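Anopheles Plasmodium-responsive Leucine-rich repeat protein 1B (Anopheles gambiae, PDB 4XGO) probably acts in the mosquito's response to Plasmodium, as a leucine-rich repeat protein that probably partners the related LRIM1. Local coordinates at residues F13-S16 with A17-S21; Y61-P64 with H65-Q68; L231-N235 with N236-A240. One frame throughout, in Å; residues are numbered along the deposited sequence.

In the fold
The leucine-rich repeat domain is a curved solenoid, and the three contacts sample different places along it. Interaction 1 lies in helix 12-23, near the start of the modelled chain, where one leucine-bearing side packs against the second subunit. Interaction 2 turns a loop between strands 51-53 and 75-77, its centre about 29 Å from that of interaction 1. Interaction 3 leads off strand 230-232; its centre is about 49 Å from that of interaction 1 and about 46 Å from that of interaction 2, on the opposite side of the chain's centre from both. A glycerol, probably from crystallisation, lies about 5 Å from the side chain of Ser-234 in interaction 3.

Interaction 1 (F13-S16 with A17-S21); sequences FTLS and ALLAS
Leu-15 and Leu-19 meet one turn apart on an alpha helix, and the pair illustrates how i to i+4 spacing sets a side chain beside the carbonyl oxygen to which its own N-H donates. The backbone of Leu-19 donates to Leu-15 O across 2.8 Å, with a nearly straight N-H...O angle of 170°. Its side chain then lies close to the same oxygen. CB of Leu-19 begins 3.5 Å from Leu-15 O, and CG comes closer still, at 3.2 Å from that oxygen. From there CD1 goes on to Leu-15, 3.8 Å from its CG. Leu-15 holds its own CG anti to the backbone N (chi1 180°), which directs the side chain toward Leu-19, and chi2 (56°) then sets its CD1 3.9 Å from Leu-19 CG. Both leucines also pack on the second subunit, Leu-15 on its Ala-42 and Leu-19 on its Leu-28, so the apolar side of the helix forms part of the dimer contact in the crystal assembly. At the earlier end, Thr-14 OG1 is hydrogen-bonded to Thr-11 N and His-9 O, tying the helix to the segment that precedes it. Leu-18 lays CB and CG beside Thr-14 O, each 3.5 Å from it, while the hydroxyl Ser-21 OG donates back to Leu-18 O at 2.7 Å.

Interaction 2 (Y61-P64 with H65-Q68); sequences YLPP and HVFQ
Val-66 packs against the ring of Pro-63 at the two ends of a type I beta turn, and this pair forms the first shell of the contact. Val-66 N donates to Pro-63 O across 3.2 Å. The N-H points almost straight at the oxygen (165°), yet it arrives from well above the carbonyl plane. Beside this bond, CB of Val-66 lies 4.0 Å from Pro-63 CD, the two side chains meeting at a slant. With chi1 at 68°, Val-66 tucks CG1 between its own backbone N and carbonyl carbon, and this places the methyl 3.3 Å from Pro-63 O. The same methyl also stands 3.6 Å above the plane of the Phe-67 ring, over its centre, and so serves both the turn and the aromatic group.

A second shell surrounds these groups. Leu-62 brings CD1 to 4.2 Å from Phe-67 CE2, and both residues rest on Ile-90, which occupies the place of Val-66 exactly 24 residues further along; Pro-63 touches Thr-40. A water bridges the backbone, 2.7 Å from Pro-64 O and accepting from Phe-67 N at 2.8 Å.

The chemistry divides accordingly. The ring of Pro-64 restrains its phi near the value the turn requires. The turn closes through the Val-66 N-H and Pro-63 O alone among direct bonds between the two segments; the water links the next pair, Pro-64 O and Phe-67 N, while apolar packing joins this loop of the solenoid to neighbouring ones.

Interaction 3 (L231-N235 with N236-A240); sequences LYVSN and NRLVA
Asn-236 folds its amide back under the backbone it follows, and the tight part of the contact gathers round this group. The amide is held mainly from the preceding coil: ND2 donates to Leu-209 O and OD1 accepts from Leu-214 N. Two weak hydrogen bonds add to this, ND2 lying 3.0 Å from Ser-234 O and 3.4 Å from Val-233 O, while Val-233 CG1 packs 3.5 Å from the same nitrogen. CG of Asn-236 stands anti to its carbonyl carbon (chi1 -82°), which turns the amide inward. Val-233 O also receives Asn-259 ND2 from the next coil, the same asparagine pattern repeating. On the apolar side, Leu-238 CD1 meets Val-233 CG1 at 4.0 Å.

The outer side is looser. Asn-235 is partly exposed and takes a left-handed backbone conformation, and its side chain sets out away from the segment that follows. Its ND2 bonds Ser-234 OG at 3.0 Å, nearly in the amide plane, and the side chain lies between Tyr-211 and His-258 of the adjoining coils.

This pairing of an inward asparagine with flanking aliphatic residues is the LxxLxLxxNxL signature of leucine-rich repeats, with Val-233 in a leucine position and Asn-236 as the signature asparagine.

Interaction 1 (F13-S16 with A17-S21)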
loop_
_atom_site.group_PDB
_atom_site.type_symbol
_atom_site.label_atom_id
_atom_site.label_comp_id
_atom_site.label_asym_id
_atom_site.label_seq_id
_atom_site.Cartn_x
_atom_site.Cartn_y
_atom_site.Cartn_z
ATOM N N PHE A 13 14.486 -12.555 -25.028
ATOM C CA PHE A 13 15.831 -12.567 -24.470
ATOM C C PHE A 13 15.785 -12.597 -22.932
ATOM O O PHE A 13 16.365 -13.485 -22.311
ATOM C CB PHE A 13 16.650 -11.369 -24.947
ATOM C CG PHE A 13 18.055 -11.329 -24.394
ATOM C CD1 PHE A 13 19.078 -12.035 -25.034
ATOM C CD2 PHE A 13 18.362 -10.599 -23.235
ATOM C CE1 PHE A 13 20.373 -12.015 -24.538
ATOM C CE2 PHE A 13 19.661 -10.583 -22.739
ATOM C CZ PHE A 13 20.664 -11.302 -23.401
ATOM N N THR A 14 15.070 -11.664 -22.317
ATOM C CA THR A 14 15.102 -11.611 -20.867
ATOM C C THR A 14 14.420 -12.841 -20.256
ATOM O O THR A 14 14.861 -13.341 -19.200
ATOM C CB THR A 14 14.510 -10.310 -20.301
ATOM O OG1 THR A 14 13.136 -10.189 -20.688
ATOM C CG2 THR A 14 15.289 -9.104 -20.813
ATOM N N LEU A 15 13.366 -13.350 -20.899
ATOM C CA LEU A 15 12.739 -14.567 -20.403
ATOM C C LEU A 15 13.678 -15.773 -20.566
ATOM O O LEU A 15 13.761 -16.625 -19.676
ATOM C CB LEU A 15 11.369 -14.812 -21.041
ATOM C CG LEU A 15 10.646 -16.086 -20.563
ATOM C CD1 LEU A 15 10.472 -16.120 -19.051
ATOM C CD2 LEU A 15 9.300 -16.289 -21.249
ATOM N N SER A 16 14.412 -15.828 -21.684
ATOM C CA SER A 16 15.391 -16.901 -21.900
ATOM C C SER A 16 16.445 -16.894 -20.797
ATOM O O SER A 16 16.781 -17.956 -20.238
ATOM C CB SER A 16 16.072 -16.762 -23.269
ATOM O OG SER A 16 16.942 -17.856 -23.526
ATOM N N ALA A 17 16.962 -15.712 -20.489
ATOM C CA ALA A 17 17.995 -15.588 -19.462
ATOM C C ALA A 17 17.458 -15.988 -18.089
ATOM O O ALA A 17 18.127 -16.717 -17.344
ATOM C CB ALA A 17 18.599 -14.201 -19.463
ATOM N N LEU A 18 16.250 -15.542 -17.762
ATOM C CA LEU A 18 15.575 -15.980 -16.542
ATOM C C LEU A 18 15.392 -17.487 -16.448
ATOM O O LEU A 18 15.712 -18.092 -15.438
ATOM C CB LEU A 18 14.196 -15.331 -16.422
ATOM C CG LEU A 18 14.105 -13.935 -15.855
ATOM C CD1 LEU A 18 12.667 -13.459 -16.014
ATOM C CD2 LEU A 18 14.545 -13.901 -14.396
ATOM N N LEU A 19 14.838 -18.087 -17.499
ATOM C CA LEU A 19 14.615 -19.538 -17.529
ATOM C C LEU A 19 15.925 -20.315 -17.359
ATOM O O LEU A 19 15.954 -21.315 -16.655
ATOM C CB LEU A 19 13.910 -19.969 -18.831
ATOM C CG LEU A 19 12.468 -19.468 -19.003
ATOM C CD1 LEU A 19 11.960 -19.687 -20.424
ATOM C CD2 LEU A 19 11.513 -20.075 -17.978
ATOM N N ALA A 20 17.009 -19.826 -17.966
ATOM C CA ALA A 20 18.323 -20.478 -17.841
ATOM C C ALA A 20 18.802 -20.439 -16.389
ATOM O O ALA A 20 19.327 -21.434 -15.862
ATOM C CB ALA A 20 19.344 -19.802 -18.739
ATOM N N SER A 21 18.621 -19.284 -15.739
ATOM C CA SER A 21 19.005 -19.142 -14.325
ATOM C C SER A 21 18.152 -20.051 -13.410
ATOM O O SER A 21 18.647 -20.599 -12.424
ATOM C CB SER A 21 18.941 -17.651 -13.918
ATOM O OG SER A 21 17.610 -17.196 -13.704
#

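Interaction 2 (Y61-P64 with H65-Q68)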
loop_
_atom_site.group_PDB
_atom_site.type_symbol
_atom_site.label_atom_id
_atom_site.label_comp_id
_atom_site.label_asym_id
_atom_site.label_seq_id
_atom_site.Cartn_x
_atom_site.Cartn_y
_atom_site.Cartn_z
ATOM N N TYR A 61 8.754 -15.166 10.700
ATOM C CA TYR A 61 10.052 -15.454 11.325
ATOM C C TYR A 61 10.967 -16.168 10.360
ATOM O O TYR A 61 10.505 -16.928 9.504
ATOM C CB TYR A 61 9.891 -16.395 12.532
ATOM C CG TYR A 61 8.868 -15.956 13.521
ATOM C CD1 TYR A 61 9.133 -14.915 14.405
ATOM C CD2 TYR A 61 7.627 -16.579 13.580
ATOM C CE1 TYR A 61 8.178 -14.500 15.323
ATOM C CE2 TYR A 61 6.669 -16.175 14.493
ATOM C CZ TYR A 61 6.948 -15.144 15.357
ATOM O OH TYR A 61 5.985 -14.747 16.258
ATOM N N LEU A 62 12.267 -15.928 10.506
ATOM C CA LEU A 62 13.286 -16.726 9.846
ATOM C C LEU A 62 13.974 -17.614 10.890
ATOM O O LEU A 62 14.434 -17.097 11.907
ATOM C CB LEU A 62 14.352 -15.843 9.215
ATOM C CG LEU A 62 13.945 -14.920 8.067
ATOM C CD1 LEU A 62 15.142 -14.055 7.708
ATOM C CD2 LEU A 62 13.465 -15.682 6.852
ATOM N N PRO A 63 14.075 -18.923 10.627
ATOM C CA PRO A 63 14.902 -19.751 11.520
ATOM C C PRO A 63 16.367 -19.297 11.475
ATOM O O PRO A 63 16.862 -18.954 10.413
ATOM C CB PRO A 63 14.745 -21.163 10.950
ATOM C CG PRO A 63 13.581 -21.104 10.021
ATOM C CD PRO A 63 13.502 -19.702 9.515
ATOM N N PRO A 64 17.068 -19.290 12.624
ATOM C CA PRO A 64 18.422 -18.701 12.649
ATOM C C PRO A 64 19.423 -19.345 11.687
ATOM O O PRO A 64 20.321 -18.650 11.190
ATOM C CB PRO A 64 18.886 -18.878 14.107
ATOM C CG PRO A 64 17.741 -19.450 14.862
ATOM C CD PRO A 64 16.586 -19.707 13.952
ATOM N N HIS A 65 19.296 -20.649 11.444
ATOM C CA HIS A 65 20.252 -21.364 10.590
ATOM C C HIS A 65 19.695 -21.702 9.195
ATOM O O HIS A 65 20.252 -22.517 8.470
ATOM C CB HIS A 65 20.748 -22.636 11.301
ATOM C CG HIS A 65 21.351 -22.378 12.650
ATOM N ND1 HIS A 65 22.406 -21.510 12.844
ATOM C CD2 HIS A 65 21.044 -22.868 13.871
ATOM C CE1 HIS A 65 22.734 -21.493 14.122
ATOM N NE2 HIS A 65 21.915 -22.299 14.768
ATOM N N VAL A 66 18.607 -21.046 8.795
ATOM C CA VAL A 66 17.980 -21.362 7.509
ATOM C C VAL A 66 18.931 -21.179 6.312
ATOM O O VAL A 66 18.820 -21.921 5.334
ATOM C CB VAL A 66 16.680 -20.566 7.295
ATOM C CG1 VAL A 66 16.980 -19.080 7.109
ATOM C CG2 VAL A 66 15.884 -21.111 6.111
ATOM N N PHE A 67 19.876 -20.236 6.398
ATOM C CA PHE A 67 20.769 -19.944 5.271
ATOM C C PHE A 67 22.113 -20.684 5.292
ATOM O O PHE A 67 22.938 -20.514 4.381
ATOM C CB PHE A 67 20.968 -18.425 5.092
ATOM C CG PHE A 67 19.682 -17.665 4.856
ATOM C CD1 PHE A 67 18.756 -18.099 3.903
ATOM C CD2 PHE A 67 19.378 -16.523 5.599
ATOM C CE1 PHE A 67 17.561 -17.422 3.703
ATOM C CE2 PHE A 67 18.185 -15.842 5.397
ATOM C CZ PHE A 67 17.277 -16.279 4.439
ATOM N N GLN A 68 22.329 -21.525 6.301
ATOM C CA GLN A 68 23.500 -22.396 6.315
ATOM C C GLN A 68 23.545 -23.294 5.081
ATOM O O GLN A 68 24.626 -23.635 4.602
ATOM C CB GLN A 68 23.505 -23.265 7.561
ATOM C CG GLN A 68 23.674 -22.482 8.829
ATOM C CD GLN A 68 24.238 -23.349 9.932
ATOM O OE1 GLN A 68 23.712 -24.426 10.212
ATOM N NE2 GLN A 68 25.330 -22.906 10.531
HETATM O O HOH W 1 20.855 -18.649 8.518
#

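Interaction 3 (L231-N235 with N236-A240)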
loop_
_atom_site.group_PDB
_atom_site.type_symbol
_atom_site.label_atom_id
_atom_site.label_comp_id
_atom_site.label_asym_id
_atom_site.label_seq_id
_atom_site.Cartn_x
_atom_site.Cartn_y
_atom_site.Cartn_z
ATOM N N LEU A 231 21.608 21.704 -3.698
ATOM C CA LEU A 231 21.360 21.854 -2.271
ATOM C C LEU A 231 19.898 22.233 -2.061
ATOM O O LEU A 231 19.428 23.302 -2.508
ATOM C CB LEU A 231 22.295 22.914 -1.663
ATOM C CG LEU A 231 22.016 23.297 -0.209
ATOM C CD1 LEU A 231 22.234 22.121 0.726
ATOM C CD2 LEU A 231 22.881 24.466 0.209
ATOM N N TYR A 232 19.156 21.330 -1.419
ATOM C CA TYR A 232 17.756 21.538 -1.154
ATOM C C TYR A 232 17.530 21.734 0.337
ATOM O O TYR A 232 17.846 20.854 1.153
ATOM C CB TYR A 232 16.924 20.351 -1.626
ATOM C CG TYR A 232 17.103 20.020 -3.081
ATOM C CD1 TYR A 232 18.086 19.137 -3.491
ATOM C CD2 TYR A 232 16.287 20.590 -4.043
ATOM C CE1 TYR A 232 18.256 18.827 -4.838
ATOM C CE2 TYR A 232 16.445 20.282 -5.393
ATOM C CZ TYR A 232 17.435 19.397 -5.778
ATOM O OH TYR A 232 17.612 19.067 -7.116
ATOM N N VAL A 233 16.974 22.882 0.698
ATOM C CA VAL A 233 16.700 23.167 2.098
ATOM C C VAL A 233 15.332 23.830 2.235
ATOM O O VAL A 233 15.123 24.699 3.078
ATOM C CB VAL A 233 17.796 24.030 2.780
ATOM C CG1 VAL A 233 17.711 23.865 4.278
ATOM C CG2 VAL A 233 19.192 23.622 2.359
ATOM N N SER A 234 14.371 23.372 1.445
ATOM C CA SER A 234 13.026 23.930 1.512
ATOM C C SER A 234 12.322 23.461 2.780
ATOM O O SER A 234 12.700 22.435 3.387
ATOM C CB SER A 234 12.203 23.552 0.282
ATOM O OG SER A 234 11.760 22.207 0.358
ATOM N N ASN A 235 11.284 24.191 3.178
ATOM C CA ASN A 235 10.439 23.730 4.285
ATOM C C ASN A 235 11.223 23.463 5.547
ATOM O O ASN A 235 11.023 22.450 6.235
ATOM C CB ASN A 235 9.653 22.484 3.855
ATOM C CG ASN A 235 8.652 22.799 2.774
ATOM O OD1 ASN A 235 7.499 23.163 3.066
ATOM N ND2 ASN A 235 9.068 22.659 1.524
ATOM N N ASN A 236 12.136 24.377 5.859
ATOM C CA ASN A 236 12.762 24.409 7.165
ATOM C C ASN A 236 12.205 25.632 7.919
ATOM O O ASN A 236 11.068 26.042 7.654
ATOM C CB ASN A 236 14.279 24.384 7.017
ATOM C CG ASN A 236 14.822 22.976 6.803
ATOM O OD1 ASN A 236 15.263 22.340 7.739
ATOM N ND2 ASN A 236 14.798 22.495 5.580
ATOM N N ARG A 237 12.987 26.212 8.817
ATOM C CA ARG A 237 12.573 27.388 9.585
ATOM C C ARG A 237 13.612 28.506 9.461
ATOM O O ARG A 237 13.853 29.252 10.443
ATOM C CB ARG A 237 12.451 27.008 11.064
ATOM C CG ARG A 237 11.548 25.834 11.359
ATOM C CD ARG A 237 11.598 25.456 12.835
ATOM N NE ARG A 237 10.647 24.390 13.146
ATOM C CZ ARG A 237 10.309 24.041 14.393
ATOM N N LEU A 238 14.234 28.626 8.297
ATOM C CA LEU A 238 15.346 29.564 8.096
ATOM C C LEU A 238 14.819 31.000 8.124
ATOM O O LEU A 238 13.803 31.288 7.502
ATOM C CB LEU A 238 16.041 29.318 6.762
ATOM C CG LEU A 238 16.665 27.923 6.544
ATOM C CD1 LEU A 238 17.199 27.782 5.123
ATOM C CD2 LEU A 238 17.760 27.696 7.544
ATOM N N VAL A 239 15.510 31.889 8.844
ATOM C CA VAL A 239 15.098 33.301 8.916
ATOM C C VAL A 239 16.060 34.230 8.203
ATOM O O VAL A 239 15.651 35.188 7.541
ATOM C CB VAL A 239 14.903 33.770 10.379
ATOM C CG1 VAL A 239 14.489 35.232 10.426
ATOM C CG2 VAL A 239 13.859 32.913 11.075
ATOM N N ALA A 240 17.345 33.970 8.346
ATOM C CA ALA A 240 18.358 34.833 7.788
ATOM C C ALA A 240 19.516 34.001 7.269
ATOM O O ALA A 240 19.948 33.050 7.917
ATOM C CB ALA A 240 18.832 35.811 8.849
#